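Local atomic coordinates of serine protease MT3772 (Mycobacterium tuberculosis, PDB entry 3K6Y), a protein that is a membrane-anchored serine protease, here as its trypsin-like peptidase domain, probably needed by the bacterium to resist acid and oxidative stress. Residues Asn81-Tyr86 with Phe92-Val97; Gly200-Ile203 with Glu207-Phe210. All coordinates share one frame; numbering follows the deposited sequence.

Interaction 1 of 2, residues Asn81-Tyr86 with Phe92-Val97; sequences NNVTVY and FEATVV
Val83 CG2 meets Val96 CG2 at 4.0 Å, the two side chains crossing at about a right angle. In both valines the touching methyl stands anti to the carbonyl carbon, the other branch lying anti to the backbone N (chi1 178° in Val83). Next to this pair the methyl of Ala94 is flanked by two valines of the opposite strand: Val85 CG2 lies 4.0 Å from Ala94 CB, and Val83 presents CG1 to the same carbon a little farther off. Leu108 of the strand 105-109 packs on Val83, Val85 and Val96, and Ile47 and Val45 of the strand 44-51 reach Val83 and Val85 respectively, which places the cluster among the inward-facing residues of the N-terminal six-stranded barrel of the chymotrypsin-like fold. The two segments are the arms of its antiparallel hairpin 82-87/90-100. Val85 and Phe92 form a hydrogen-bonded pair: Val85 N reaches Phe92 O almost straight (3.0 Å, 172°), in the carbonyl plane, while Phe92 N returns a shorter, more bent bond to Val85 O. Val85 O also lies at the edge of the Phe92 ring, in its plane, 3.7 Å from Phe92 CD1. On the other side of the sheet, beside Glu93, Thr84 brings its methyl CG2 close to Phe92 O. Beyond this pair the strands part. Ala94 N makes a weak bond to Val83 O (3.4 Å), supplemented by a water that donates to Val83 O and accepts from Ala94 N, and a second water bridges Val83 N and Ala94 O.

Interaction 2 of 2, residues Gly200-Ile203 with Glu207-Phe210; sequences GAAI and ETGF
Phe210 lays its side chain along the end of the strand 194-201 and onto Ala202, just past it. Phe210 CB starts 3.9 Å from Gly200 O, and CG stands anti to the carbonyl carbon (chi1 -68°), a torsion that turns the ring along the neighbouring strand in the direction of Ala202. Phe210 CD2 comes next, 3.7 Å from Ala201 C. Phe210 CE2, farther out, meets Ala202 at 3.5 Å from both its N and its CA, and touches the methyl CB as well. Ala201 C and Ala202 CA lie in the plane of the ring, so the aromatic group meets the backbone with its edge. Thr208 closes on the same methyl at about a right angle to the ring's approach, its CB 3.9 Å from Ala202 CB.

Three backbone bonds hold the two segments together. Ala202 N gives the straightest, 2.9 Å to Thr208 O at 168°, although the donor is tilted 33° from the carbonyl plane. Phe210 N reaches Gly200 O from well above the plane of that carbonyl, and the return bond from Gly200 N to Phe210 O is weak. Between them, Ala201 and Gly209 are a non-hydrogen-bonded pair whose CA atoms approach to 4.2 Å, a close spacing compatible with the absence of a side chain on Gly209. Outside the pairing, Glu207 forms a salt bridge with Arg175. The segments belong to the antiparallel hairpin 194-201/208-213 of the C-terminal barrel, and Gly200 lies close to the predicted catalytic Ser183 and His75, as expected for the strand that borders the active-site cleft in chymotrypsin-like proteases.

After an N-terminal stretch and the helix 35-40, the chain lays down the strands 44-51, 56-66 and 69-72 of the first barrel and passes the predicted catalytic His75. Interaction 1 then closes a short loop of five residues, pairing the fourth and fifth strands (82-87 and 90-100), before the strand 105-109 completes that barrel beside the predicted catalytic Asp104. The second barrel begins at the strand 130-135. After the predicted nucleophile Ser183, interaction 2 closes an even shorter loop, of three residues, between its fifth and sixth strands (194-201 and 208-213). The contacts are in series, neither nesting nor crossing; the centres of interactions 1 and 2 are 27 Å apart, on opposite sides of the chain's centre.

Interaction 1 of 2, residues Asn81-Tyr86 with Phe92-Val97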
loop_
_atom_site.group_PDB
_atom_site.type_symbol
_atom_site.label_atom_id
_atom_site.label_comp_id
_atom_site.label_asym_id
_atom_site.label_seq_id
_atom_site.Cartn_x
_atom_site.Cartn_y
_atom_site.Cartn_z
ATOM N N ASN A 81 -4.050 9.609 4.466
ATOM C CA ASN A 81 -3.913 9.319 5.893
ATOM C C ASN A 81 -5.080 9.806 6.739
ATOM O O ASN A 81 -5.038 9.680 7.962
ATOM C CB ASN A 81 -2.575 9.793 6.471
ATOM C CG ASN A 81 -2.480 11.282 6.561
ATOM O OD1 ASN A 81 -3.356 12.020 6.100
ATOM N ND2 ASN A 81 -1.394 11.754 7.178
ATOM N N ASN A 82 -6.134 10.300 6.090
ATOM C CA ASN A 82 -7.334 10.707 6.796
ATOM C C ASN A 82 -8.493 10.629 5.823
ATOM O O ASN A 82 -8.383 11.159 4.715
ATOM C CB ASN A 82 -7.190 12.136 7.342
ATOM C CG ASN A 82 -8.373 12.547 8.169
ATOM O OD1 ASN A 82 -9.280 13.211 7.669
ATOM N ND2 ASN A 82 -8.403 12.109 9.417
ATOM N N VAL A 83 -9.592 9.982 6.220
ATOM C CA VAL A 83 -10.743 9.818 5.334
ATOM C C VAL A 83 -11.981 10.289 6.077
ATOM O O VAL A 83 -12.214 9.872 7.209
ATOM C CB VAL A 83 -10.906 8.350 4.908
ATOM C CG1 VAL A 83 -12.147 8.162 4.021
ATOM C CG2 VAL A 83 -9.661 7.826 4.196
ATOM N N THR A 84 -12.741 11.183 5.454
ATOM C CA THR A 84 -13.995 11.667 6.021
ATOM C C THR A 84 -15.127 11.314 5.064
ATOM O O THR A 84 -14.989 11.441 3.844
ATOM C CB THR A 84 -13.950 13.192 6.229
ATOM O OG1 THR A 84 -12.829 13.502 7.073
ATOM C CG2 THR A 84 -15.216 13.699 6.914
ATOM N N VAL A 85 -16.243 10.866 5.634
ATOM C CA VAL A 85 -17.447 10.578 4.878
ATOM C C VAL A 85 -18.476 11.681 5.178
ATOM O O VAL A 85 -18.680 12.031 6.335
ATOM C CB VAL A 85 -17.992 9.188 5.307
ATOM C CG1 VAL A 85 -19.431 8.985 4.858
ATOM C CG2 VAL A 85 -17.053 8.087 4.786
ATOM N N TYR A 86 -19.108 12.210 4.136
ATOM C CA TYR A 86 -20.140 13.239 4.339
ATOM C C TYR A 86 -21.485 12.676 3.953
ATOM O O TYR A 86 -21.653 12.173 2.841
ATOM C CB TYR A 86 -19.864 14.477 3.498
ATOM C CG TYR A 86 -18.581 15.137 3.882
ATOM C CD1 TYR A 86 -17.374 14.678 3.359
ATOM C CD2 TYR A 86 -18.557 16.205 4.775
ATOM C CE1 TYR A 86 -16.175 15.249 3.698
ATOM C CE2 TYR A 86 -17.324 16.804 5.119
ATOM C CZ TYR A 86 -16.148 16.298 4.574
ATOM O OH TYR A 86 -14.918 16.853 4.878
ATOM N N PHE A 92 -18.360 12.585 8.970
ATOM C CA PHE A 92 -18.233 11.409 9.845
ATOM C C PHE A 92 -16.825 10.885 9.694
ATOM O O PHE A 92 -16.333 10.716 8.588
ATOM C CB PHE A 92 -19.245 10.334 9.428
ATOM C CG PHE A 92 -20.657 10.734 9.700
ATOM C CD1 PHE A 92 -21.369 11.504 8.782
ATOM C CD2 PHE A 92 -21.262 10.411 10.914
ATOM C CE1 PHE A 92 -22.663 11.938 9.061
ATOM C CE2 PHE A 92 -22.564 10.851 11.191
ATOM C CZ PHE A 92 -23.247 11.613 10.272
ATOM N N GLU A 93 -16.176 10.617 10.815
ATOM C CA GLU A 93 -14.878 9.970 10.790
ATOM C C GLU A 93 -15.021 8.550 10.257
ATOM O O GLU A 93 -16.006 7.864 10.526
ATOM C CB GLU A 93 -14.294 9.942 12.207
ATOM C CG GLU A 93 -13.943 11.329 12.777
ATOM C CD GLU A 93 -13.260 11.278 14.130
ATOM O OE1 GLU A 93 -12.634 10.242 14.453
ATOM O OE2 GLU A 93 -13.329 12.286 14.866
ATOM N N ALA A 94 -14.029 8.138 9.482
ATOM C CA ALA A 94 -14.029 6.816 8.872
ATOM C C ALA A 94 -12.683 6.150 9.097
ATOM O O ALA A 94 -11.643 6.813 9.241
ATOM C CB ALA A 94 -14.332 6.918 7.422
ATOM N N THR A 95 -12.707 4.825 9.107
ATOM C CA THR A 95 -11.510 3.985 9.180
ATOM C C THR A 95 -11.517 3.078 7.955
ATOM O O THR A 95 -12.543 2.481 7.642
ATOM C CB THR A 95 -11.537 3.105 10.489
ATOM O OG1 THR A 95 -11.557 3.993 11.614
ATOM C CG2 THR A 95 -10.296 2.245 10.581
ATOM N N VAL A 96 -10.374 2.936 7.292
ATOM C CA VAL A 96 -10.280 2.007 6.168
ATOM C C VAL A 96 -10.025 0.605 6.762
ATOM O O VAL A 96 -8.950 0.344 7.303
ATOM C CB VAL A 96 -9.132 2.394 5.217
ATOM C CG1 VAL A 96 -9.092 1.436 4.057
ATOM C CG2 VAL A 96 -9.296 3.838 4.718
ATOM N N VAL A 97 -11.010 -0.288 6.677
ATOM C CA VAL A 97 -10.879 -1.610 7.278
ATOM C C VAL A 97 -10.663 -2.723 6.276
ATOM O O VAL A 97 -10.285 -3.835 6.656
ATOM C CB VAL A 97 -12.073 -1.954 8.225
ATOM C CG1 VAL A 97 -12.136 -0.944 9.354
ATOM C CG2 VAL A 97 -13.398 -2.023 7.472
HETATM O O HOH W 1 -9.454 8.400 8.589
HETATM O O HOH W 2 -11.702 10.307 9.884
#

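Interaction 2 of 2, residues Gly200-Ile203 with Glu207-Phe210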
loop_
_atom_site.group_PDB
_atom_site.type_symbol
_atom_site.label_atom_id
_atom_site.label_comp_id
_atom_site.label_asym_id
_atom_site.label_seq_id
_atom_site.Cartn_x
_atom_site.Cartn_y
_atom_site.Cartn_z
ATOM N N GLY A 200 -14.360 4.285 -13.540
ATOM C CA GLY A 200 -13.550 4.880 -14.580
ATOM C C GLY A 200 -14.303 5.251 -15.815
ATOM O O GLY A 200 -15.490 4.986 -15.961
ATOM N N ALA A 201 -13.564 5.882 -16.715
ATOM C CA ALA A 201 -14.104 6.313 -18.000
ATOM C C ALA A 201 -13.125 5.905 -19.094
ATOM O O ALA A 201 -11.930 5.729 -18.846
ATOM C CB ALA A 201 -14.306 7.817 -17.982
ATOM N N ALA A 202 -13.634 5.718 -20.305
ATOM C CA ALA A 202 -12.738 5.373 -21.412
ATOM C C ALA A 202 -11.856 6.569 -21.750
ATOM O O ALA A 202 -12.275 7.721 -21.605
ATOM C CB ALA A 202 -13.522 4.904 -22.613
ATOM N N ILE A 203 -10.623 6.293 -22.141
ATOM C CA ILE A 203 -9.679 7.349 -22.506
ATOM C C ILE A 203 -9.987 7.870 -23.878
ATOM O O ILE A 203 -10.122 9.039 -24.069
ATOM C CB ILE A 203 -8.212 6.856 -22.461
ATOM N N GLU A 207 -17.931 8.745 -24.509
ATOM C CA GLU A 207 -19.146 8.481 -23.704
ATOM C C GLU A 207 -19.229 7.072 -23.152
ATOM O O GLU A 207 -20.248 6.463 -23.184
ATOM C CB GLU A 207 -20.405 8.769 -24.543
ATOM C CG GLU A 207 -21.508 9.549 -23.833
ATOM C CD GLU A 207 -22.768 9.768 -24.719
ATOM O OE1 GLU A 207 -22.571 10.156 -25.867
ATOM O OE2 GLU A 207 -23.878 9.528 -24.248
ATOM N N THR A 208 -18.139 6.580 -22.597
ATOM C CA THR A 208 -18.105 5.224 -22.064
ATOM C C THR A 208 -17.539 5.243 -20.666
ATOM O O THR A 208 -16.492 5.838 -20.398
ATOM C CB THR A 208 -17.317 4.260 -22.964
ATOM O OG1 THR A 208 -18.062 4.081 -24.172
ATOM C CG2 THR A 208 -17.159 2.890 -22.336
ATOM N N GLY A 209 -18.279 4.606 -19.772
ATOM C CA GLY A 209 -17.830 4.435 -18.392
ATOM C C GLY A 209 -17.608 2.976 -18.070
ATOM O O GLY A 209 -18.110 2.081 -18.771
ATOM N N PHE A 210 -16.885 2.748 -16.972
ATOM C CA PHE A 210 -16.546 1.411 -16.519
ATOM C C PHE A 210 -17.001 1.245 -15.083
ATOM O O PHE A 210 -16.797 2.147 -14.245
ATOM C CB PHE A 210 -15.042 1.180 -16.562
ATOM C CG PHE A 210 -14.480 1.149 -17.951
ATOM C CD1 PHE A 210 -14.497 -0.029 -18.682
ATOM C CD2 PHE A 210 -13.994 2.304 -18.538
ATOM C CE1 PHE A 210 -13.986 -0.073 -19.982
ATOM C CE2 PHE A 210 -13.480 2.277 -19.849
ATOM C CZ PHE A 210 -13.494 1.086 -20.565
#